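Local coordinates for ferulic acid decarboxylase 1 (Candida dubliniensis, PDB 4ZAD), which probably catalyses the reversible decarboxylation of aromatic acids such as ferulic, p-coumaric and cinnamic acid to their vinyl products, using prenylated FMN and manganese, at residues P127-H132 with P253-E258; D267-F272 with S311-A316. All blocks are in the same frame, centred on the assembly; numbering follows the deposited sequence.

Interaction 1: P127-H132 with P253-E258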
loop_
_atom_site.group_PDB
_atom_site.type_symbol
_atom_site.label_atom_id
_atom_site.label_comp_id
_atom_site.label_asym_id
_atom_site.label_seq_id
_atom_site.Cartn_x
_atom_site.Cartn_y
_atom_site.Cartn_z
ATOM N N PRO A 127 44.421 3.970 7.840
ATOM C CA PRO A 127 44.312 5.416 7.931
ATOM C C PRO A 127 43.892 5.989 9.285
ATOM O O PRO A 127 44.342 7.058 9.638
ATOM C CB PRO A 127 43.253 5.748 6.876
ATOM C CG PRO A 127 43.375 4.668 5.857
ATOM C CD PRO A 127 43.840 3.443 6.593
ATOM N N HIS A 128 43.016 5.317 10.028
ATOM C CA HIS A 128 42.497 5.888 11.271
ATOM C C HIS A 128 43.536 5.850 12.387
ATOM O O HIS A 128 43.364 6.516 13.432
ATOM C CB HIS A 128 41.159 5.263 11.704
ATOM C CG HIS A 128 41.256 3.848 12.156
ATOM N ND1 HIS A 128 41.737 3.497 13.394
ATOM C CD2 HIS A 128 40.903 2.692 11.544
ATOM C CE1 HIS A 128 41.696 2.180 13.518
ATOM N NE2 HIS A 128 41.198 1.668 12.406
ATOM N N LYS A 129 44.628 5.109 12.166
ATOM C CA LYS A 129 45.724 5.119 13.132
ATOM C C LYS A 129 46.618 6.358 13.020
ATOM O O LYS A 129 47.563 6.467 13.780
ATOM C CB LYS A 129 46.579 3.865 13.016
ATOM C CG LYS A 129 45.942 2.573 13.511
ATOM C CD LYS A 129 45.324 2.681 14.897
ATOM C CE LYS A 129 45.107 1.324 15.522
ATOM N NZ LYS A 129 44.744 1.337 16.964
ATOM N N LYS A 130 46.338 7.298 12.117
ATOM C CA LYS A 130 47.183 8.483 12.020
ATOM C C LYS A 130 47.058 9.456 13.247
ATOM O O LYS A 130 48.066 10.014 13.692
ATOM C CB LYS A 130 46.949 9.207 10.686
ATOM C CG LYS A 130 47.818 10.483 10.483
ATOM C CD LYS A 130 47.398 11.302 9.259
ATOM C CE LYS A 130 48.550 12.136 8.697
ATOM N NZ LYS A 130 48.211 12.720 7.348
ATOM N N HIS A 131 45.840 9.659 13.764
ATOM C CA HIS A 131 45.601 10.547 14.911
ATOM C C HIS A 131 44.925 9.836 16.072
ATOM O O HIS A 131 44.063 8.983 15.886
ATOM C CB HIS A 131 44.712 11.751 14.550
ATOM C CG HIS A 131 45.250 12.617 13.456
ATOM N ND1 HIS A 131 44.770 12.565 12.164
ATOM C CD2 HIS A 131 46.218 13.569 13.461
ATOM C CE1 HIS A 131 45.438 13.426 11.416
ATOM N NE2 HIS A 131 46.317 14.052 12.179
ATOM N N HIS A 132 45.286 10.270 17.282
ATOM C CA HIS A 132 44.831 9.668 18.541
ATOM C C HIS A 132 44.370 10.721 19.535
ATOM O O HIS A 132 44.926 11.809 19.579
ATOM C CB HIS A 132 45.969 8.864 19.154
ATOM C CG HIS A 132 46.302 7.632 18.379
ATOM N ND1 HIS A 132 47.146 7.642 17.292
ATOM C CD2 HIS A 132 45.871 6.358 18.504
ATOM C CE1 HIS A 132 47.242 6.421 16.794
ATOM N NE2 HIS A 132 46.487 5.617 17.522
ATOM N N PRO A 253 41.047 -6.735 6.050
ATOM C CA PRO A 253 42.217 -6.321 6.782
ATOM C C PRO A 253 41.864 -5.586 8.101
ATOM O O PRO A 253 41.108 -4.636 8.088
ATOM C CB PRO A 253 42.920 -5.401 5.791
ATOM C CG PRO A 253 41.877 -4.910 4.880
ATOM C CD PRO A 253 40.776 -5.905 4.874
ATOM N N VAL A 254 42.412 -6.056 9.216
ATOM C CA VAL A 254 42.110 -5.528 10.538
ATOM C C VAL A 254 43.380 -5.186 11.314
ATOM O O VAL A 254 44.465 -5.753 11.091
ATOM C CB VAL A 254 41.245 -6.532 11.440
ATOM C CG1 VAL A 254 39.902 -6.939 10.774
ATOM C CG2 VAL A 254 42.019 -7.787 11.864
ATOM N N VAL A 255 43.217 -4.278 12.263
ATOM C CA VAL A 255 44.280 -3.873 13.155
ATOM C C VAL A 255 43.804 -3.934 14.605
ATOM O O VAL A 255 42.609 -3.813 14.897
ATOM C CB VAL A 255 44.744 -2.448 12.800
ATOM C CG1 VAL A 255 45.338 -2.424 11.367
ATOM C CG2 VAL A 255 43.571 -1.457 12.956
ATOM N N LYS A 256 44.750 -4.134 15.511
ATOM C CA LYS A 256 44.463 -4.151 16.938
ATOM C C LYS A 256 44.189 -2.752 17.494
ATOM O O LYS A 256 44.830 -1.777 17.126
ATOM C CB LYS A 256 45.635 -4.783 17.675
ATOM C CG LYS A 256 45.358 -5.180 19.121
ATOM C CD LYS A 256 46.680 -5.484 19.874
ATOM C CE LYS A 256 46.742 -4.869 21.326
ATOM N NZ LYS A 256 46.753 -3.400 21.392
ATOM N N CYS A 257 43.231 -2.643 18.401
ATOM C CA CYS A 257 43.023 -1.357 19.088
ATOM C C CYS A 257 44.287 -0.852 19.819
ATOM O O CYS A 257 45.203 -1.627 20.092
ATOM C CB CYS A 257 41.857 -1.463 20.070
ATOM S SG CYS A 257 40.267 -1.590 19.265
ATOM N N GLU A 258 44.322 0.440 20.157
ATOM C CA GLU A 258 45.347 0.952 21.074
ATOM C C GLU A 258 45.227 0.520 22.523
ATOM O O GLU A 258 46.252 0.276 23.151
ATOM C CB GLU A 258 45.415 2.457 21.059
ATOM C CG GLU A 258 45.891 3.039 19.751
ATOM C CD GLU A 258 47.235 2.496 19.226
ATOM O OE1 GLU A 258 48.261 2.445 19.974
ATOM O OE2 GLU A 258 47.248 2.161 18.027
#

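Interaction 2: D267-F272 with S311-A316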
loop_
_atom_site.group_PDB
_atom_site.type_symbol
_atom_site.label_atom_id
_atom_site.label_comp_id
_atom_site.label_asym_id
_atom_site.label_seq_id
_atom_site.Cartn_x
_atom_site.Cartn_y
_atom_site.Cartn_z
ATOM N N ASP A 267 40.478 0.019 7.571
ATOM C CA ASP A 267 39.874 1.197 6.928
ATOM C C ASP A 267 38.591 1.606 7.630
ATOM O O ASP A 267 37.489 1.134 7.307
ATOM C CB ASP A 267 39.591 0.942 5.435
ATOM C CG ASP A 267 40.858 0.645 4.638
ATOM O OD1 ASP A 267 41.587 1.616 4.319
ATOM O OD2 ASP A 267 41.106 -0.554 4.335
ATOM N N CYS A 268 38.748 2.465 8.624
ATOM C CA CYS A 268 37.606 3.109 9.244
ATOM C C CYS A 268 37.903 4.585 9.157
ATOM O O CYS A 268 39.041 4.966 8.855
ATOM C CB CYS A 268 37.432 2.693 10.699
ATOM S SG CYS A 268 37.182 0.968 10.964
ATOM N N GLU A 269 36.897 5.413 9.402
ATOM C CA GLU A 269 37.140 6.845 9.533
ATOM C C GLU A 269 37.517 7.168 10.970
ATOM O O GLU A 269 38.431 7.967 11.201
ATOM C CB GLU A 269 35.923 7.657 9.090
ATOM C CG GLU A 269 35.538 7.425 7.651
ATOM C CD GLU A 269 36.432 8.195 6.672
ATOM O OE1 GLU A 269 36.560 9.441 6.794
ATOM O OE2 GLU A 269 36.999 7.566 5.759
ATOM N N MET A 270 36.816 6.551 11.930
ATOM C CA MET A 270 37.050 6.800 13.346
ATOM C C MET A 270 36.711 5.558 14.121
ATOM O O MET A 270 35.658 4.920 13.841
ATOM C CB MET A 270 36.145 7.913 13.912
ATOM C CG MET A 270 36.391 9.320 13.425
ATOM S SD MET A 270 35.134 10.466 13.976
ATOM C CE MET A 270 33.820 10.019 12.852
ATOM N N VAL A 271 37.560 5.273 15.130
ATOM C CA VAL A 271 37.354 4.167 16.050
ATOM C C VAL A 271 37.330 4.710 17.460
ATOM O O VAL A 271 38.158 5.514 17.828
ATOM C CB VAL A 271 38.449 3.057 15.923
ATOM C CG1 VAL A 271 38.236 1.967 16.981
ATOM C CG2 VAL A 271 38.431 2.437 14.523
ATOM N N PHE A 272 36.342 4.286 18.229
ATOM C CA PHE A 272 36.159 4.688 19.607
ATOM C C PHE A 272 36.434 3.404 20.397
ATOM O O PHE A 272 35.932 2.353 20.029
ATOM C CB PHE A 272 34.703 5.089 19.843
ATOM C CG PHE A 272 34.323 6.485 19.385
ATOM C CD1 PHE A 272 35.041 7.187 18.427
ATOM C CD2 PHE A 272 33.191 7.079 19.890
ATOM C CE1 PHE A 272 34.657 8.469 18.022
ATOM C CE2 PHE A 272 32.799 8.381 19.468
ATOM C CZ PHE A 272 33.541 9.054 18.542
ATOM N N SER A 311 40.719 6.965 17.716
ATOM C CA SER A 311 41.687 7.095 16.649
ATOM C C SER A 311 40.860 7.539 15.448
ATOM O O SER A 311 39.711 7.164 15.343
ATOM C CB SER A 311 42.427 5.764 16.426
ATOM O OG SER A 311 41.584 4.752 15.889
ATOM N N TYR A 312 41.424 8.380 14.584
ATOM C CA TYR A 312 40.685 8.921 13.437
ATOM C C TYR A 312 41.611 9.446 12.346
ATOM O O TYR A 312 42.714 9.910 12.618
ATOM C CB TYR A 312 39.738 10.038 13.876
ATOM C CG TYR A 312 40.448 11.228 14.453
ATOM C CD1 TYR A 312 40.797 11.270 15.789
ATOM C CD2 TYR A 312 40.776 12.315 13.665
ATOM C CE1 TYR A 312 41.459 12.354 16.322
ATOM C CE2 TYR A 312 41.451 13.424 14.206
ATOM C CZ TYR A 312 41.784 13.418 15.525
ATOM O OH TYR A 312 42.423 14.477 16.064
ATOM N N ARG A 313 41.152 9.359 11.106
ATOM C CA ARG A 313 41.970 9.746 9.966
ATOM C C ARG A 313 41.833 11.231 9.675
ATOM O O ARG A 313 41.055 11.917 10.303
ATOM C CB ARG A 313 41.569 8.934 8.743
ATOM C CG ARG A 313 40.225 9.320 8.147
ATOM C CD ARG A 313 39.801 8.367 7.031
ATOM N NE ARG A 313 40.842 8.168 6.020
ATOM C CZ ARG A 313 40.811 7.211 5.112
ATOM N NH1 ARG A 313 39.814 6.355 5.080
ATOM N NH2 ARG A 313 41.786 7.087 4.245
ATOM N N ASP A 314 42.612 11.727 8.721
ATOM C CA ASP A 314 42.437 13.084 8.212
ATOM C C ASP A 314 41.030 13.209 7.672
ATOM O O ASP A 314 40.570 12.376 6.899
ATOM C CB ASP A 314 43.367 13.356 7.025
ATOM C CG ASP A 314 44.810 13.593 7.426
ATOM O OD1 ASP A 314 45.067 13.989 8.584
ATOM O OD2 ASP A 314 45.684 13.393 6.552
ATOM N N GLN A 315 40.342 14.242 8.097
ATOM C CA GLN A 315 39.130 14.684 7.450
ATOM C C GLN A 315 38.064 13.601 7.527
ATOM O O GLN A 315 37.524 13.171 6.505
ATOM C CB GLN A 315 39.421 15.110 5.994
ATOM C CG GLN A 315 40.499 16.175 5.853
ATOM C CD GLN A 315 40.301 17.012 4.594
ATOM O OE1 GLN A 315 40.327 16.488 3.470
ATOM N NE2 GLN A 315 40.103 18.313 4.773
ATOM N N ALA A 316 37.771 13.179 8.750
ATOM C CA ALA A 316 36.979 11.977 8.970
ATOM C C ALA A 316 35.551 12.211 8.509
ATOM O O ALA A 316 35.010 13.319 8.633
ATOM C CB ALA A 316 37.026 11.528 10.455
#

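Interaction 1: P127-H132 with P253-E258
Lys129 reaches across to the end of strand 253-256 and makes both polar bonds between the segments. Lys129 NZ forms a salt bridge with Glu258 OE2 at 2.8 Å. The ammonium meets that oxygen on its anti side, 22° out of the carboxylate plane. The same Lys129 NZ gives a hydrogen bond to the backbone O of Lys256 at 3.1 Å. This bond lies in the carbonyl plane and uses a lone pair. The lysine chain bends at chi2 (-49°) and runs extended beyond it, which brings NZ between the two oxygens. Glu258 comes from the opposite direction, and its chain is bent at chi2 too.

The carbon chain of Glu258 also meets the edge of the His132 ring. Glu258 CG lies 3.5 Å from His132 NE2, near the ring plane. The ring and the carboxylate are turned 82° from each other. Val255 CG2 packs obliquely on the His128 ring, 4.0 Å from His128 NE2, and lies 4.1 Å from Lys129 CE.

The contact lies in the Rift-related domain of UbiD enzymes and joins two sheets of it. Strand 253-256 is the middle strand of a small mixed sheet. The 3-10 turn 127-129 leads into strand 131-134 of the large antiparallel sheet.

A backbone bond from Lys130 N to Pro127 O, 3.2 Å, closes this turn. His128 is held at both nitrogens, by Ser311 OG at ND1 and by Pro265 O at NE2. These two bonds fix the rotation of its ring. Glu258 N is hydrogen-bonded to Glu273 OE2, and the side chain of Lys129 touches Glu273 as well. Lys256 NZ bonds to the backbone O of the next residue, Cys257 O, at 2.7 Å.

Interaction 2: D267-F272 with S311-A316
Val271 and Ser311 form an antiparallel hydrogen-bonded pair. Val271 N donates to Ser311 O at 2.9 Å, almost straight at 170°. Ser311 N returns a bond to Val271 O, also 2.9 Å. A third backbone bond follows past the end of the strand pairing, from Arg313 N to Glu269 O at 3.1 Å. Between these bonds, Met270 and Tyr312 make a non-hydrogen-bonded pair.

The charged side chains Glu269 and Arg313 meet beside the last backbone bond. Arg313 NH1 is 3.1 Å from Glu269 OE2. This is a salt bridge, but as a hydrogen bond it is weak because the N-H points well off the oxygen. The carboxylate and guanidinium planes are 32° apart. Arg313 CD also lies against the carboxylate, 3.2 Å from Glu269 OE2. The other oxygen, OE1, has stronger partners: a salt bridge to Arg10 and a hydrogen bond from Ile317 N. The buried carboxylate is therefore gripped at both oxygens, which should help it keep its negative charge.

Apolar packing lies on the face that carries Met270 and Tyr312. Met270 CG touches Tyr312 CB at 3.5 Å and Ala316 CB at 3.8 Å. Tyr312 CG sits between its own backbone N and carbonyl carbon (chi1 63°), and the ring leads away from Met270. Its hydroxyl is hydrogen-bonded to Asp63.

Strand 270-277 has strand 214-220 as its other neighbour in the antiparallel sheet of the Rift-related domain. The side chain of Cys268 is about 8 Å from that of Trp175, which binds the prenylated FMN. Where strand 270-277 begins, Glu269 and Met270 both face Phe220, and this is a classic beta bulge.

Overall arrangement
The two interactions lie side by side, with centres 8 Å apart, on the same side of the chain's centre. All four segments belong to the Rift-related domain. Along the chain they come in series: interaction 1 closes before interaction 2 opens. Both reach the large antiparallel sheet, in which strands 131-134 and 300-312 are neighbours. They also touch directly. Lys130 NZ makes a salt bridge with Asp314 OD2 at 2.7 Å, and the rings of His131 and Tyr312 meet. Interaction 2 thus builds the sheet from within, while interaction 1 connects its border to the small sheet of strand 253-256.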